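PDB 4EMY: aminotransferase class I and II, which probably acts as a transaminase of the class I family, a homodimer that uses pyridoxal 5'-phosphate as its cofactor. Local coordinates for residues 98-109 / 269-280; 222-230 / 255-263. All blocks are in the same frame, centred on the assembly; numbering follows the deposited sequence.

Contact 1: 98-109 / 269-280; sequences PEGYISAIATPG and RSGAAVGISSSK. With PLP (pyridoxal-5'-phosphate), chain E.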
loop_
_atom_site.group_PDB
_atom_site.type_symbol
_atom_site.label_atom_id
_atom_site.label_comp_id
_atom_site.label_asym_id
_atom_site.label_seq_id
_atom_site.Cartn_x
_atom_site.Cartn_y
_atom_site.Cartn_z
ATOM N N PRO A 98 -12.953 23.761 -5.950
ATOM C CA PRO A 98 -14.396 23.835 -5.734
ATOM C C PRO A 98 -14.752 24.248 -4.310
ATOM O O PRO A 98 -13.982 24.001 -3.383
ATOM C CB PRO A 98 -14.868 22.401 -6.000
ATOM C CG PRO A 98 -13.675 21.551 -5.749
ATOM C CD PRO A 98 -12.499 22.376 -6.177
ATOM N N GLU A 99 -15.916 24.869 -4.148
ATOM C CA GLU A 99 -16.388 25.285 -2.833
ATOM C C GLU A 99 -16.819 24.088 -1.993
ATOM O O GLU A 99 -17.175 23.038 -2.528
ATOM C CB GLU A 99 -17.555 26.251 -2.968
ATOM C CG GLU A 99 -17.189 27.606 -3.536
ATOM C CD GLU A 99 -18.419 28.439 -3.821
ATOM O OE1 GLU A 99 -18.554 28.923 -4.966
ATOM O OE2 GLU A 99 -19.260 28.592 -2.906
ATOM N N GLY A 100 -16.806 24.263 -0.674
ATOM C CA GLY A 100 -17.168 23.193 0.244
ATOM C C GLY A 100 -15.960 22.652 0.976
ATOM O O GLY A 100 -14.844 23.158 0.832
ATOM N N TYR A 101 -16.186 21.611 1.766
ATOM C CA TYR A 101 -15.130 21.023 2.570
ATOM C C TYR A 101 -14.308 20.029 1.757
ATOM O O TYR A 101 -14.851 19.199 1.031
ATOM C CB TYR A 101 -15.718 20.391 3.836
ATOM C CG TYR A 101 -16.491 21.382 4.690
ATOM C CD1 TYR A 101 -15.827 22.256 5.564
ATOM C CD2 TYR A 101 -17.888 21.462 4.612
ATOM C CE1 TYR A 101 -16.529 23.171 6.336
ATOM C CE2 TYR A 101 -18.600 22.373 5.384
ATOM C CZ TYR A 101 -17.920 23.224 6.244
ATOM O OH TYR A 101 -18.627 24.128 7.012
ATOM N N ILE A 102 -12.990 20.143 1.867
ATOM C CA ILE A 102 -12.070 19.321 1.090
ATOM C C ILE A 102 -10.984 18.714 1.983
ATOM O O ILE A 102 -10.346 19.420 2.777
ATOM C CB ILE A 102 -11.419 20.142 -0.050
ATOM C CG1 ILE A 102 -12.485 20.678 -1.012
ATOM C CG2 ILE A 102 -10.376 19.320 -0.805
ATOM C CD1 ILE A 102 -11.992 21.794 -1.908
ATOM N N SER A 103 -10.780 17.402 1.845
ATOM C CA SER A 103 -9.698 16.706 2.544
ATOM C C SER A 103 -8.979 15.701 1.655
ATOM O O SER A 103 -9.584 15.079 0.788
ATOM C CB SER A 103 -10.216 16.013 3.801
ATOM O OG SER A 103 -9.137 15.630 4.632
ATOM N N ALA A 104 -7.675 15.561 1.891
ATOM C CA ALA A 104 -6.812 14.657 1.140
ATOM C C ALA A 104 -6.188 13.648 2.090
ATOM O O ALA A 104 -5.804 13.999 3.203
ATOM C CB ALA A 104 -5.735 15.451 0.425
ATOM N N ILE A 105 -6.121 12.392 1.654
ATOM C CA ILE A 105 -5.490 11.313 2.422
ATOM C C ILE A 105 -4.500 10.554 1.544
ATOM O O ILE A 105 -4.883 9.979 0.516
ATOM C CB ILE A 105 -6.525 10.318 3.003
ATOM C CG1 ILE A 105 -7.222 10.912 4.225
ATOM C CG2 ILE A 105 -5.857 9.019 3.436
ATOM C CD1 ILE A 105 -8.511 11.630 3.919
ATOM N N ALA A 106 -3.232 10.555 1.959
ATOM C CA ALA A 106 -2.168 9.847 1.246
ATOM C C ALA A 106 -2.525 8.386 0.993
ATOM O O ALA A 106 -3.029 7.699 1.880
ATOM C CB ALA A 106 -0.857 9.948 2.009
ATOM N N THR A 107 -2.264 7.932 -0.228
ATOM C CA THR A 107 -2.540 6.559 -0.647
ATOM C C THR A 107 -1.355 5.976 -1.431
ATOM O O THR A 107 -0.544 6.731 -1.987
ATOM C CB THR A 107 -3.787 6.499 -1.544
ATOM O OG1 THR A 107 -3.670 7.477 -2.584
ATOM C CG2 THR A 107 -5.088 6.724 -0.727
ATOM N N PRO A 108 -1.239 4.632 -1.484
ATOM C CA PRO A 108 -0.157 4.097 -2.317
ATOM C C PRO A 108 -0.518 4.283 -3.795
ATOM O O PRO A 108 -1.263 3.479 -4.376
ATOM C CB PRO A 108 -0.083 2.624 -1.904
ATOM C CG PRO A 108 -1.444 2.297 -1.375
ATOM C CD PRO A 108 -2.049 3.569 -0.856
ATOM N N GLY A 109 -0.017 5.378 -4.370
ATOM C CA GLY A 109 -0.380 5.796 -5.728
ATOM C C GLY A 109 -1.865 6.089 -5.882
ATOM O O GLY A 109 -2.603 6.153 -4.896
ATOM N N ARG A 269 5.268 5.035 -5.358
ATOM C CA ARG A 269 3.918 4.748 -4.860
ATOM C C ARG A 269 3.306 5.821 -3.960
ATOM O O ARG A 269 3.101 5.590 -2.764
ATOM C CB ARG A 269 3.889 3.397 -4.133
ATOM C CG ARG A 269 4.525 2.239 -4.886
ATOM C CD ARG A 269 3.869 1.983 -6.239
ATOM N NE ARG A 269 2.407 1.919 -6.185
ATOM C CZ ARG A 269 1.597 2.625 -6.968
ATOM N NH1 ARG A 269 2.080 3.453 -7.879
ATOM N NH2 ARG A 269 0.291 2.492 -6.848
ATOM N N SER A 270 3.008 6.982 -4.533
ATOM C CA SER A 270 2.415 8.063 -3.756
ATOM C C SER A 270 1.317 8.813 -4.482
ATOM O O SER A 270 1.574 9.543 -5.442
ATOM C CB SER A 270 3.479 9.047 -3.292
ATOM O OG SER A 270 2.905 10.020 -2.440
ATOM N N GLY A 271 0.091 8.632 -4.006
ATOM C CA GLY A 271 -1.056 9.382 -4.490
ATOM C C GLY A 271 -1.839 9.947 -3.325
ATOM O O GLY A 271 -1.333 10.027 -2.202
ATOM N N ALA A 272 -3.079 10.338 -3.606
ATOM C CA ALA A 272 -4.023 10.794 -2.591
ATOM C C ALA A 272 -5.461 10.626 -3.066
ATOM O O ALA A 272 -5.746 10.685 -4.263
ATOM C CB ALA A 272 -3.756 12.248 -2.226
ATOM N N ALA A 273 -6.354 10.410 -2.105
ATOM C CA ALA A 273 -7.800 10.471 -2.323
ATOM C C ALA A 273 -8.335 11.784 -1.764
ATOM O O ALA A 273 -8.305 12.011 -0.554
ATOM C CB ALA A 273 -8.487 9.301 -1.653
ATOM N N VAL A 274 -8.813 12.645 -2.656
ATOM C CA VAL A 274 -9.339 13.953 -2.288
ATOM C C VAL A 274 -10.867 13.958 -2.390
ATOM O O VAL A 274 -11.429 13.714 -3.458
ATOM C CB VAL A 274 -8.747 15.059 -3.183
ATOM C CG1 VAL A 274 -9.206 16.426 -2.714
ATOM C CG2 VAL A 274 -7.226 14.999 -3.178
ATOM N N GLY A 275 -11.524 14.224 -1.266
ATOM C CA GLY A 275 -12.981 14.280 -1.202
ATOM C C GLY A 275 -13.525 15.699 -1.221
ATOM O O GLY A 275 -12.888 16.624 -0.709
ATOM N N ILE A 276 -14.703 15.863 -1.824
ATOM C CA ILE A 276 -15.386 17.152 -1.893
ATOM C C ILE A 276 -16.816 16.989 -1.388
ATOM O O ILE A 276 -17.559 16.155 -1.897
ATOM C CB ILE A 276 -15.477 17.692 -3.346
ATOM C CG1 ILE A 276 -14.290 17.246 -4.222
ATOM C CG2 ILE A 276 -15.682 19.205 -3.360
ATOM C CD1 ILE A 276 -13.001 18.006 -3.998
ATOM N N SER A 277 -17.198 17.780 -0.389
ATOM C CA SER A 277 -18.577 17.791 0.107
ATOM C C SER A 277 -19.006 19.150 0.631
ATOM O O SER A 277 -18.185 19.949 1.074
ATOM C CB SER A 277 -18.780 16.745 1.202
ATOM O OG SER A 277 -20.139 16.689 1.604
ATOM N N SER A 278 -20.309 19.398 0.585
ATOM C CA SER A 278 -20.889 20.592 1.185
ATOM C C SER A 278 -21.083 20.411 2.690
ATOM O O SER A 278 -21.292 21.385 3.411
ATOM C CB SER A 278 -22.215 20.938 0.513
ATOM O OG SER A 278 -23.068 19.811 0.482
ATOM N N SER A 279 -21.006 19.162 3.154
ATOM C CA SER A 279 -21.179 18.833 4.570
ATOM C C SER A 279 -19.849 18.578 5.273
ATOM O O SER A 279 -19.011 17.823 4.784
ATOM C CB SER A 279 -22.110 17.629 4.737
ATOM O OG SER A 279 -22.242 17.253 6.100
ATOM N N LYS A 280 -19.681 19.210 6.434
ATOM C CA LYS A 280 -18.466 19.095 7.236
ATOM C C LYS A 280 -18.332 17.723 7.885
ATOM O O LYS A 280 -17.217 17.229 8.065
ATOM C CB LYS A 280 -18.428 20.184 8.308
ATOM C CG LYS A 280 -17.048 20.448 8.885
ATOM C CD LYS A 280 -17.139 21.181 10.214
ATOM C CE LYS A 280 -15.787 21.240 10.903
ATOM N NZ LYS A 280 -15.917 21.557 12.352
HETATM N N1 PLP E . -5.380 5.181 -13.033
HETATM C C2 PLP E . -5.239 4.977 -14.395
HETATM C C2A PLP E . -6.369 5.302 -15.326
HETATM C C3 PLP E . -4.046 4.483 -14.916
HETATM O O3 PLP E . -3.914 4.283 -16.257
HETATM C C4 PLP E . -2.987 4.170 -14.089
HETATM C C4A PLP E . -2.114 3.028 -14.531
HETATM O O4A PLP E . -1.042 3.234 -15.107
HETATM C C5 PLP E . -3.130 4.385 -12.719
HETATM C C6 PLP E . -4.328 4.884 -12.192
HETATM C C5A PLP E . -1.971 4.029 -11.801
HETATM O O4P PLP E . -1.835 4.911 -10.709
HETATM P P PLP E . -0.693 4.566 -9.644
HETATM O O1P PLP E . -1.298 3.582 -8.679
HETATM O O2P PLP E . -0.258 5.858 -8.988
HETATM O O3P PLP E . 0.490 3.916 -10.317
#
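Tyr101 and Lys280 meet at one end of an antiparallel strand pair, where Lys280 CB sits over a face of the phenol ring, 3.8 Å from the Tyr101 ring centroid and 16° off its normal: a CH-pi contact. Ser278 O lies near the plane, at the ring's edge. Seven bridges zip strand 101-107 to strand 271-277, ending in the straight bond from Gly271 N to Thr107 O (2.8 Å, 173° at the hydrogen). On the sheet face carrying Ile102, Ala104 and Val274, branched side chains interlock. Ile102 and Ile276 run side by side, Ile102 CG2 reaches Val274 CG1 at 3.7 Å, and Pro98 crosses Ile276 at about a right angle, its CG 3.9 Å from Ile276 CG2. Helix 82-93 packs on this face, helix 280-297 on the face of Ile105 and Ala273.

At the far end Thr107 OG1 stands between its own backbone N and carbonyl carbon (chi1 50°), from where it donates to Gly109 O at 2.9 Å and ties the strand end to the backbone of Gly109. A valine here would probably leave Gly109 O without that donor and let the backbone after the strand shift. Gly109 lies against one face of the Arg269 guanidinium. Bends at chi2 and chi3 bring the group edge-on to the cofactor phosphate, with Arg269 NH1 2.9 Å from PLP O3P and Arg269 NH2 2.7 Å from PLP O1P. NH1 also binds Tyr266 O, and NH2 binds Trp298 O of the second subunit. These four bonds hold the guanidinium's rotation, and two donors placed on separate oxygens are consistent with a directed, charge-assisted grip on the phosphate.

Contact 2: 222-230 / 255-263; sequences IVDVAYLEF and VAFSMSKSH. With PLP (pyridoxal-5'-phosphate), chain E.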
loop_
_atom_site.group_PDB
_atom_site.type_symbol
_atom_site.label_atom_id
_atom_site.label_comp_id
_atom_site.label_asym_id
_atom_site.label_seq_id
_atom_site.Cartn_x
_atom_site.Cartn_y
_atom_site.Cartn_z
ATOM N N ILE A 222 -16.418 9.105 -8.599
ATOM C CA ILE A 222 -14.971 8.890 -8.544
ATOM C C ILE A 222 -14.329 9.405 -9.834
ATOM O O ILE A 222 -14.713 8.997 -10.931
ATOM C CB ILE A 222 -14.625 7.388 -8.443
ATOM C CG1 ILE A 222 -15.608 6.626 -7.530
ATOM C CG2 ILE A 222 -13.135 7.186 -8.139
ATOM C CD1 ILE A 222 -15.217 6.554 -6.076
ATOM N N VAL A 223 -13.345 10.290 -9.711
ATOM C CA VAL A 223 -12.663 10.809 -10.892
ATOM C C VAL A 223 -11.191 10.446 -10.835
ATOM O O VAL A 223 -10.483 10.854 -9.913
ATOM C CB VAL A 223 -12.820 12.335 -11.047
ATOM C CG1 VAL A 223 -12.525 12.749 -12.478
ATOM C CG2 VAL A 223 -14.225 12.773 -10.678
ATOM N N ASP A 224 -10.739 9.671 -11.819
ATOM C CA ASP A 224 -9.335 9.259 -11.897
ATOM C C ASP A 224 -8.553 10.277 -12.714
ATOM O O ASP A 224 -8.618 10.289 -13.946
ATOM C CB ASP A 224 -9.214 7.856 -12.508
ATOM C CG ASP A 224 -7.820 7.231 -12.333
ATOM O OD1 ASP A 224 -6.843 7.936 -12.000
ATOM O OD2 ASP A 224 -7.699 6.007 -12.542
ATOM N N VAL A 225 -7.813 11.131 -12.018
ATOM C CA VAL A 225 -7.103 12.213 -12.682
ATOM C C VAL A 225 -5.589 12.000 -12.669
ATOM O O VAL A 225 -4.816 12.942 -12.475
ATOM C CB VAL A 225 -7.501 13.587 -12.108
ATOM C CG1 VAL A 225 -8.989 13.823 -12.303
ATOM C CG2 VAL A 225 -7.144 13.695 -10.633
ATOM N N ALA A 226 -5.169 10.756 -12.884
ATOM C CA ALA A 226 -3.749 10.423 -12.937
ATOM C C ALA A 226 -3.000 11.151 -14.065
ATOM O O ALA A 226 -1.881 11.620 -13.870
ATOM C CB ALA A 226 -3.573 8.919 -13.063
ATOM N N TYR A 227 -3.623 11.251 -15.237
ATOM C CA TYR A 227 -2.987 11.865 -16.402
ATOM C C TYR A 227 -3.395 13.326 -16.572
ATOM O O TYR A 227 -3.342 13.870 -17.676
ATOM C CB TYR A 227 -3.302 11.073 -17.674
ATOM C CG TYR A 227 -2.939 9.608 -17.598
ATOM C CD1 TYR A 227 -1.627 9.172 -17.833
ATOM C CD2 TYR A 227 -3.904 8.656 -17.299
ATOM C CE1 TYR A 227 -1.297 7.825 -17.760
ATOM C CE2 TYR A 227 -3.586 7.312 -17.229
ATOM C CZ TYR A 227 -2.289 6.900 -17.456
ATOM O OH TYR A 227 -1.994 5.561 -17.376
ATOM N N LEU A 228 -3.786 13.957 -15.469
ATOM C CA LEU A 228 -4.216 15.354 -15.468
ATOM C C LEU A 228 -3.211 16.291 -16.138
ATOM O O LEU A 228 -3.567 17.067 -17.019
ATOM C CB LEU A 228 -4.477 15.816 -14.033
ATOM C CG LEU A 228 -5.033 17.222 -13.825
ATOM C CD1 LEU A 228 -6.536 17.247 -14.054
ATOM C CD2 LEU A 228 -4.690 17.678 -12.418
ATOM N N GLU A 229 -1.953 16.212 -15.723
ATOM C CA GLU A 229 -0.933 17.128 -16.223
ATOM C C GLU A 229 -0.564 16.896 -17.694
ATOM O O GLU A 229 0.169 17.695 -18.289
ATOM C CB GLU A 229 0.313 17.066 -15.342
ATOM C CG GLU A 229 0.048 17.401 -13.883
ATOM C CD GLU A 229 0.046 18.895 -13.595
ATOM O OE1 GLU A 229 0.809 19.318 -12.699
ATOM O OE2 GLU A 229 -0.709 19.645 -14.254
ATOM N N PHE A 230 -1.080 15.815 -18.276
ATOM C CA PHE A 230 -0.747 15.450 -19.647
ATOM C C PHE A 230 -1.982 15.517 -20.525
ATOM O O PHE A 230 -2.137 14.731 -21.460
ATOM C CB PHE A 230 -0.114 14.057 -19.690
ATOM C CG PHE A 230 1.144 13.942 -18.877
ATOM C CD1 PHE A 230 2.363 14.351 -19.395
ATOM C CD2 PHE A 230 1.107 13.433 -17.583
ATOM C CE1 PHE A 230 3.520 14.250 -18.643
ATOM C CE2 PHE A 230 2.263 13.329 -16.822
ATOM C CZ PHE A 230 3.469 13.737 -17.354
ATOM N N VAL A 255 -11.753 12.391 -5.746
ATOM C CA VAL A 255 -10.830 12.580 -6.853
ATOM C C VAL A 255 -9.564 11.786 -6.549
ATOM O O VAL A 255 -8.968 11.949 -5.486
ATOM C CB VAL A 255 -10.550 14.084 -7.099
ATOM C CG1 VAL A 255 -9.346 14.293 -8.002
ATOM C CG2 VAL A 255 -11.771 14.753 -7.712
ATOM N N ALA A 256 -9.176 10.902 -7.469
ATOM C CA ALA A 256 -7.984 10.071 -7.278
ATOM C C ALA A 256 -6.733 10.726 -7.872
ATOM O O ALA A 256 -6.538 10.737 -9.090
ATOM C CB ALA A 256 -8.197 8.670 -7.841
ATOM N N PHE A 257 -5.895 11.264 -6.990
ATOM C CA PHE A 257 -4.675 11.963 -7.378
ATOM C C PHE A 257 -3.452 11.045 -7.371
ATOM O O PHE A 257 -3.353 10.149 -6.542
ATOM C CB PHE A 257 -4.461 13.148 -6.437
ATOM C CG PHE A 257 -3.080 13.722 -6.483
ATOM C CD1 PHE A 257 -2.734 14.652 -7.454
ATOM C CD2 PHE A 257 -2.121 13.333 -5.553
ATOM C CE1 PHE A 257 -1.452 15.180 -7.497
ATOM C CE2 PHE A 257 -0.838 13.855 -5.593
ATOM C CZ PHE A 257 -0.504 14.781 -6.565
ATOM N N SER A 258 -2.519 11.269 -8.291
ATOM C CA SER A 258 -1.290 10.468 -8.344
ATOM C C SER A 258 -0.031 11.264 -8.716
ATOM O O SER A 258 -0.064 12.151 -9.576
ATOM C CB SER A 258 -1.453 9.302 -9.317
ATOM O OG SER A 258 -0.313 8.461 -9.295
HETATM N N MSE A 259 1.078 10.928 -8.063
HETATM C CA MSE A 259 2.377 11.483 -8.434
HETATM C C MSE A 259 3.061 10.634 -9.495
HETATM O O MSE A 259 4.078 11.056 -10.073
HETATM C CB MSE A 259 3.290 11.601 -7.219
HETATM C CG MSE A 259 3.056 12.829 -6.400
HETATM SE SE MSE A 259 4.041 12.704 -4.743
HETATM C CE MSE A 259 5.770 13.443 -5.341
ATOM N N SER A 260 2.500 9.448 -9.740
ATOM C CA SER A 260 3.115 8.453 -10.607
ATOM C C SER A 260 3.547 9.017 -11.960
ATOM O O SER A 260 4.688 8.811 -12.378
ATOM C CB SER A 260 2.193 7.250 -10.788
ATOM O OG SER A 260 2.139 6.475 -9.610
ATOM N N LYS A 261 2.649 9.742 -12.625
ATOM C CA LYS A 261 2.919 10.269 -13.956
ATOM C C LYS A 261 3.435 11.694 -13.918
ATOM O O LYS A 261 4.465 12.004 -14.520
ATOM C CB LYS A 261 1.665 10.198 -14.821
ATOM C CG LYS A 261 1.378 8.816 -15.377
ATOM C CD LYS A 261 0.556 7.981 -14.418
ATOM C CE LYS A 261 0.585 6.518 -14.823
ATOM N NZ LYS A 261 -0.428 5.727 -14.070
ATOM N N SER A 262 2.714 12.553 -13.203
ATOM C CA SER A 262 3.050 13.964 -13.087
ATOM C C SER A 262 4.470 14.219 -12.564
ATOM O O SER A 262 5.100 15.222 -12.910
ATOM C CB SER A 262 2.051 14.640 -12.164
ATOM O OG SER A 262 2.186 14.142 -10.848
ATOM N N HIS A 263 4.963 13.315 -11.723
ATOM C CA HIS A 263 6.275 13.486 -11.097
ATOM C C HIS A 263 7.233 12.390 -11.460
ATOM O O HIS A 263 8.296 12.263 -10.847
ATOM C CB HIS A 263 6.128 13.615 -9.581
ATOM C CG HIS A 263 5.463 14.894 -9.149
ATOM N ND1 HIS A 263 4.187 15.192 -9.469
ATOM C CD2 HIS A 263 5.942 15.967 -8.406
ATOM C CE1 HIS A 263 3.866 16.392 -8.958
ATOM N NE2 HIS A 263 4.942 16.867 -8.307
HETATM N N1 PLP E . -5.380 5.181 -13.033
HETATM C C2 PLP E . -5.239 4.977 -14.395
HETATM C C2A PLP E . -6.369 5.302 -15.326
HETATM C C3 PLP E . -4.046 4.483 -14.916
HETATM O O3 PLP E . -3.914 4.283 -16.257
HETATM C C4 PLP E . -2.987 4.170 -14.089
HETATM C C4A PLP E . -2.114 3.028 -14.531
HETATM O O4A PLP E . -1.042 3.234 -15.107
HETATM C C5 PLP E . -3.130 4.385 -12.719
HETATM C C6 PLP E . -4.328 4.884 -12.192
HETATM C C5A PLP E . -1.971 4.029 -11.801
HETATM O O4P PLP E . -1.835 4.911 -10.709
HETATM P P PLP E . -0.693 4.566 -9.644
HETATM O O1P PLP E . -1.298 3.582 -8.679
HETATM O O2P PLP E . -0.258 5.858 -8.988
HETATM O O3P PLP E . 0.490 3.916 -10.317
HETATM O O HOH W 1 0.379 11.512 -12.035
#
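The Tyr227 ring has Lys261 CG passing obliquely beside it and PLP O3 at its edge, in plane, while the Phe230 ring turns an edge to the Lys261 carbonyl, its CE2 3.5 Å from Lys261 O. The cofactor's pyridine ring has Ala226 CB over one face, 4.2 Å from PLP N1. This is the cofactor site of the aspartate aminotransferase-like fold (fold type I), built at the C-terminal ends of parallel strands 218-224 and 251-258. Within the segments their pairing includes Ala256 N to Val223 O and Val225 N to Ala256 O, with Val225 and Val255 crossing at about a right angle.

Asp224 sets OD2 2.5 Å from PLP N1, and the same oxygen is hydrogen-bonded to Tyr138 OH. Tyr227 OH shares a 2.6 Å hydrogen bond with PLP O3. A bend at chi2 (87°) carries Lys261 past the tyrosine, and its NZ donates to PLP O4A at 2.8 Å; NZ is 3.2 Å from PLP C4A, too far for a covalent Schiff base in this model. Ser258 OG and Ser260 OG both donate to PLP O2P. Behind them a water gives hydrogen bonds to Ala226 O and Ser258 O and receives one from Ser262 N at 2.8 Å.

Overall arrangement
Contacts 1 and 2 belong to one mixed sheet, their centres about 13 Å apart. Strands 251-258 and 271-277 are consecutive in the chain and lie next to each other, antiparallel; probable hydrogen bonds join them, Val255 N to Val274 O at 2.7 Å and Phe257 N to Ala272 O at 2.8 Å. Segments 222-230 and 255-263 thus continue inward from the edge pair 98-109 and 269-280. Both contacts end at PLP but divide it: 222-230 holds the pyridine side, 269-280 the phosphate, and 255-263 supplies two phosphate serines and the lysine at the aldehyde. Arg269 NH1 packs 3.5 Å from Ser260 OG where the two phosphate-binding groups adjoin. Tyr75 of the second subunit also binds PLP, placing the site at the dimer interface.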